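Intracellular serine protease (Bacillus licheniformis, PDB 4ZOQ) cleaves peptide bonds sequence-specifically as a lanthipeptide protease and is probably a subtilisin-like serine endopeptidase of the S8 family. Local coordinates at residues B[8-13]-B[34-39]; B[27-32]-B[95-100]. One frame throughout, in Å; residues are numbered along the deposited sequence.

Contact 1 (B[8-13]-B[34-39])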
# COMPACT_ATOMS: atom_id res chain seq x y z
N SER B 8 -18.82 12.72 13.43
CA SER B 8 -18.94 12.63 11.99
C SER B 8 -17.59 12.50 11.30
O SER B 8 -16.57 12.90 11.85
CB SER B 8 -19.70 13.84 11.46
OG SER B 8 -19.01 15.03 11.80
N PRO B 9 -17.59 11.92 10.09
CA PRO B 9 -16.37 11.69 9.32
C PRO B 9 -15.64 12.97 9.04
O PRO B 9 -16.27 14.01 8.92
CB PRO B 9 -16.88 11.06 8.02
CG PRO B 9 -18.31 11.28 8.01
CD PRO B 9 -18.75 11.31 9.42
N ALA B 10 -14.32 12.89 8.95
CA ALA B 10 -13.50 14.06 8.67
C ALA B 10 -13.82 14.62 7.28
O ALA B 10 -13.72 15.83 7.05
CB ALA B 10 -12.02 13.71 8.80
N TRP B 11 -14.26 13.74 6.38
CA TRP B 11 -14.56 14.17 5.02
C TRP B 11 -15.72 15.14 5.03
O TRP B 11 -16.65 15.01 5.82
CB TRP B 11 -14.92 12.98 4.12
CG TRP B 11 -13.85 11.94 3.97
CD1 TRP B 11 -12.58 12.01 4.41
CD2 TRP B 11 -13.98 10.68 3.30
NE1 TRP B 11 -11.90 10.86 4.09
CE2 TRP B 11 -12.74 10.03 3.40
CE3 TRP B 11 -15.03 10.03 2.64
CZ2 TRP B 11 -12.52 8.76 2.85
CZ3 TRP B 11 -14.80 8.78 2.09
CH2 TRP B 11 -13.56 8.16 2.20
N GLY B 12 -15.67 16.12 4.13
CA GLY B 12 -16.71 17.11 4.02
C GLY B 12 -18.00 16.53 3.48
O GLY B 12 -19.07 17.01 3.84
N LEU B 13 -17.90 15.53 2.59
CA LEU B 13 -19.08 14.82 2.08
C LEU B 13 -20.08 15.79 1.41
O LEU B 13 -21.26 15.48 1.24
CB LEU B 13 -19.78 14.03 3.20
CG LEU B 13 -19.03 12.90 3.94
CD1 LEU B 13 -19.88 12.37 5.05
CD2 LEU B 13 -18.68 11.75 3.00
N ARG B 34 -15.08 8.72 17.45
CA ARG B 34 -14.60 9.13 18.76
C ARG B 34 -13.07 9.21 18.80
O ARG B 34 -12.52 9.99 19.56
CB ARG B 34 -15.10 8.16 19.81
CG ARG B 34 -16.51 8.42 20.20
CD ARG B 34 -17.04 7.33 21.14
NE ARG B 34 -18.43 7.61 21.47
CZ ARG B 34 -19.47 7.19 20.76
NH1 ARG B 34 -19.28 6.47 19.66
NH2 ARG B 34 -20.70 7.52 21.16
N THR B 35 -12.40 8.41 17.97
CA THR B 35 -10.94 8.40 17.94
C THR B 35 -10.37 9.76 17.51
O THR B 35 -9.24 10.09 17.89
CB THR B 35 -10.38 7.30 16.98
OG1 THR B 35 -10.77 7.55 15.61
CG2 THR B 35 -10.85 5.92 17.40
N TYR B 36 -11.17 10.58 16.82
CA TYR B 36 -10.71 11.92 16.41
C TYR B 36 -10.38 12.77 17.60
O TYR B 36 -9.55 13.67 17.50
CB TYR B 36 -11.74 12.67 15.57
CG TYR B 36 -12.00 12.11 14.19
CD1 TYR B 36 -11.23 11.07 13.66
CD2 TYR B 36 -13.06 12.59 13.43
CE1 TYR B 36 -11.49 10.55 12.40
CE2 TYR B 36 -13.34 12.07 12.17
CZ TYR B 36 -12.56 11.05 11.66
OH TYR B 36 -12.83 10.56 10.40
N GLN B 37 -11.04 12.54 18.72
CA GLN B 37 -10.72 13.29 19.93
C GLN B 37 -9.76 12.53 20.85
O GLN B 37 -9.35 13.05 21.86
CB GLN B 37 -12.00 13.71 20.68
CG GLN B 37 -12.75 12.58 21.30
CD GLN B 37 -13.93 13.03 22.15
OE1 GLN B 37 -14.88 12.29 22.34
NE2 GLN B 37 -13.78 14.17 22.79
N ILE B 38 -9.39 11.30 20.48
CA ILE B 38 -8.40 10.53 21.23
C ILE B 38 -7.03 10.73 20.58
O ILE B 38 -6.06 11.06 21.26
CB ILE B 38 -8.73 9.01 21.23
CG1 ILE B 38 -10.17 8.73 21.72
CG2 ILE B 38 -7.70 8.23 22.07
CD1 ILE B 38 -10.41 9.21 23.12
N GLU B 39 -6.96 10.54 19.27
CA GLU B 39 -5.74 10.75 18.52
C GLU B 39 -6.14 10.93 17.07
O GLU B 39 -6.55 9.99 16.38
CB GLU B 39 -4.74 9.60 18.71
CG GLU B 39 -3.45 9.78 17.89
CD GLU B 39 -2.71 11.09 18.23
OE1 GLU B 39 -2.62 11.98 17.35
OE2 GLU B 39 -2.20 11.24 19.36
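Tyr-36 reaches the 8-13 loop because its first torsion swings CG away from the carbonyl carbon (chi1 -69°), so that the phenol projects from its turn toward Ala-10. The ring meets the loop with an edge, not a face. The carbonyl carbon of Pro-9 lies in the ring plane, and Ser-8 O approaches CE2 of Tyr-36 at 3.4 Å, so a weakly polarised aromatic C-H faces the carbonyl oxygen. At the far end of the ring, Ala-10 N gives its hydrogen to Tyr-36 OH over 3.1 Å, with an N-H...O angle of 149°, moderately bent. The methyl CB of Ala-10 rests against the same end, 3.9 Å from Tyr-36 CZ; a side chain this small lets the phenol come close to the backbone. Tyrosine suits the place because its rigid ring spans the gap between two backbones whose nearest CA atoms, those of Ala-10 and Tyr-36, are 8.5 Å apart. Its hydroxyl also bonds to the carbonyl O of Ile-96, so it accepts from the loop and donates to helix 86-97. Beyond the contact, Pro-9 packs on Leu-23 and Tyr-33, and Arg-40 makes a cation-pi contact with the Tyr-36 ring. One tyrosine hydroxyl thus ties helix 86-97 to two loops of the subtilisin-like alpha/beta domain, the N-terminal segment before helix 24-30 and the turn leading toward strand 46-51.

Contact 2 (B[27-32]-B[95-100])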
# COMPACT_ATOMS: atom_id res chain seq x y z
N ALA B 27 -16.89 4.44 10.58
CA ALA B 27 -17.55 4.49 11.88
C ALA B 27 -17.14 3.27 12.72
O ALA B 27 -16.93 3.39 13.92
CB ALA B 27 -19.07 4.56 11.73
N LYS B 28 -17.02 2.11 12.07
CA LYS B 28 -16.58 0.91 12.77
C LYS B 28 -15.15 1.07 13.29
O LYS B 28 -14.89 0.90 14.48
CB LYS B 28 -16.69 -0.30 11.85
CG LYS B 28 -16.38 -1.58 12.53
CD LYS B 28 -16.53 -2.81 11.62
CE LYS B 28 -16.45 -4.09 12.48
NZ LYS B 28 -17.78 -4.51 13.01
N GLN B 29 -14.25 1.49 12.42
CA GLN B 29 -12.85 1.67 12.75
C GLN B 29 -12.61 2.66 13.91
O GLN B 29 -11.84 2.37 14.85
CB GLN B 29 -12.10 2.14 11.51
CG GLN B 29 -11.79 1.07 10.47
CD GLN B 29 -10.56 0.22 10.84
OE1 GLN B 29 -10.08 0.25 11.98
NE2 GLN B 29 -10.01 -0.49 9.86
N THR B 30 -13.29 3.81 13.86
CA THR B 30 -13.04 4.95 14.74
C THR B 30 -14.02 5.06 15.91
O THR B 30 -14.03 6.09 16.60
CB THR B 30 -13.09 6.29 13.95
OG1 THR B 30 -14.40 6.45 13.39
CG2 THR B 30 -12.06 6.32 12.82
N ASP B 31 -14.84 4.03 16.11
CA ASP B 31 -15.90 4.02 17.12
C ASP B 31 -16.81 5.26 16.94
O ASP B 31 -16.90 6.12 17.83
CB ASP B 31 -15.33 3.96 18.54
CG ASP B 31 -16.42 3.68 19.60
OD1 ASP B 31 -17.54 3.25 19.22
OD2 ASP B 31 -16.15 3.87 20.81
N SER B 32 -17.45 5.34 15.77
CA SER B 32 -18.26 6.51 15.40
C SER B 32 -17.48 7.81 15.55
O SER B 32 -17.99 8.77 16.10
CB SER B 32 -19.55 6.56 16.22
OG SER B 32 -20.36 5.44 15.88
N ASN B 95 -6.63 8.66 5.37
CA ASN B 95 -7.10 9.92 5.92
C ASN B 95 -8.32 9.81 6.85
O ASN B 95 -8.35 10.46 7.89
CB ASN B 95 -7.43 10.89 4.80
CG ASN B 95 -7.86 12.24 5.32
OD1 ASN B 95 -7.06 12.96 5.91
ND2 ASN B 95 -9.13 12.56 5.14
N ILE B 96 -9.31 9.00 6.48
CA ILE B 96 -10.56 8.95 7.24
C ILE B 96 -10.30 8.42 8.66
O ILE B 96 -10.98 8.82 9.60
CB ILE B 96 -11.64 8.11 6.52
CG1 ILE B 96 -13.00 8.38 7.13
CG2 ILE B 96 -11.31 6.62 6.50
CD1 ILE B 96 -13.50 9.81 6.97
N ILE B 97 -9.27 7.58 8.82
CA ILE B 97 -8.87 7.06 10.13
C ILE B 97 -7.90 7.99 10.87
O ILE B 97 -8.04 8.22 12.09
CB ILE B 97 -8.21 5.65 9.97
CG1 ILE B 97 -9.31 4.61 9.74
CG2 ILE B 97 -7.40 5.29 11.20
CD1 ILE B 97 -8.87 3.41 9.04
N ALA B 98 -6.99 8.61 10.12
CA ALA B 98 -5.97 9.47 10.68
C ALA B 98 -5.90 10.76 9.88
O ALA B 98 -5.02 10.91 9.03
CB ALA B 98 -4.64 8.79 10.66
N PRO B 99 -6.84 11.67 10.13
CA PRO B 99 -6.99 12.82 9.24
C PRO B 99 -5.83 13.81 9.29
O PRO B 99 -5.67 14.56 8.33
CB PRO B 99 -8.31 13.48 9.71
CG PRO B 99 -8.67 12.82 11.00
CD PRO B 99 -7.99 11.49 11.03
N ASP B 100 -4.99 13.77 10.31
CA ASP B 100 -3.92 14.76 10.41
C ASP B 100 -2.52 14.24 10.08
O ASP B 100 -1.59 15.04 10.02
CB ASP B 100 -3.92 15.37 11.82
CG ASP B 100 -5.09 16.31 12.04
OD1 ASP B 100 -5.53 16.90 11.04
OD2 ASP B 100 -5.59 16.41 13.19
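Gln-29 packs on Ile-97, and Thr-30 on Ile-97 and the backbone O of Ile-96, where the last turn of helix 24-30 meets the C-terminal end of helix 86-97, a helix of the subtilisin-like fold that begins at the predicted charge-relay residue His-86. The tight part is buried and consists of van der Waals contacts. Gln-29 and Ile-97 cross obliquely, with Ile-97 CD1 lying 4.0 Å from Gln-29 CG and equally near its CD. A bend at chi2 (-80°) folds the glutamine so that its stem crosses over the end of the isoleucine while its amide stays hydrogen-bonded: OE1 accepts from Ala-333 N, and NE2 bonds to Gln-281 OE1 of helix 275-297. Glutamine thus meets Ile-97 through CB, CG, CD and NE2 while both amide ends bond elsewhere. Isoleucine fits because its longer CG1-CD1 branch covers the remaining distance, although its CA-CB bond points neither toward nor away from 27-32.

The chain turns outward just past Thr-30. Asp-31 takes positive phi in a Schellman motif that ends helix 24-30, and with Ser-32 it sits on the partly exposed side, where neither residue touches 95-100. Threonine suits the border between these regions: its OG1 bonds back to Ala-26 O and on to Tyr-33 N, leaving the methyl to face the interface. That methyl, Thr-30 CG2, lies 4.2 Å from both Ile-96 O and Ile-97 CA.

In the fold
The centres of contact 1 and contact 2 are about 6 Å apart; their segments alternate along the chain, and 34-39 begins two residues after 27-32 ends. Besides the link already made by the Tyr-36 phenol, a probable hydrogen bond joins them, Thr-35 N to Thr-30 O at 3.2 Å. Trp-11 NE1 also packs on Ile-96 CD1 at 3.5 Å, which brings 8-13 onto helix 86-97. Contact 2 is the deeper, its centre about 13 Å from that of the chain against 18 Å for contact 1. Both lie away from the predicted Asp-51, His-86 and Ser-276 triad, although helix 86-97 starts at His-86.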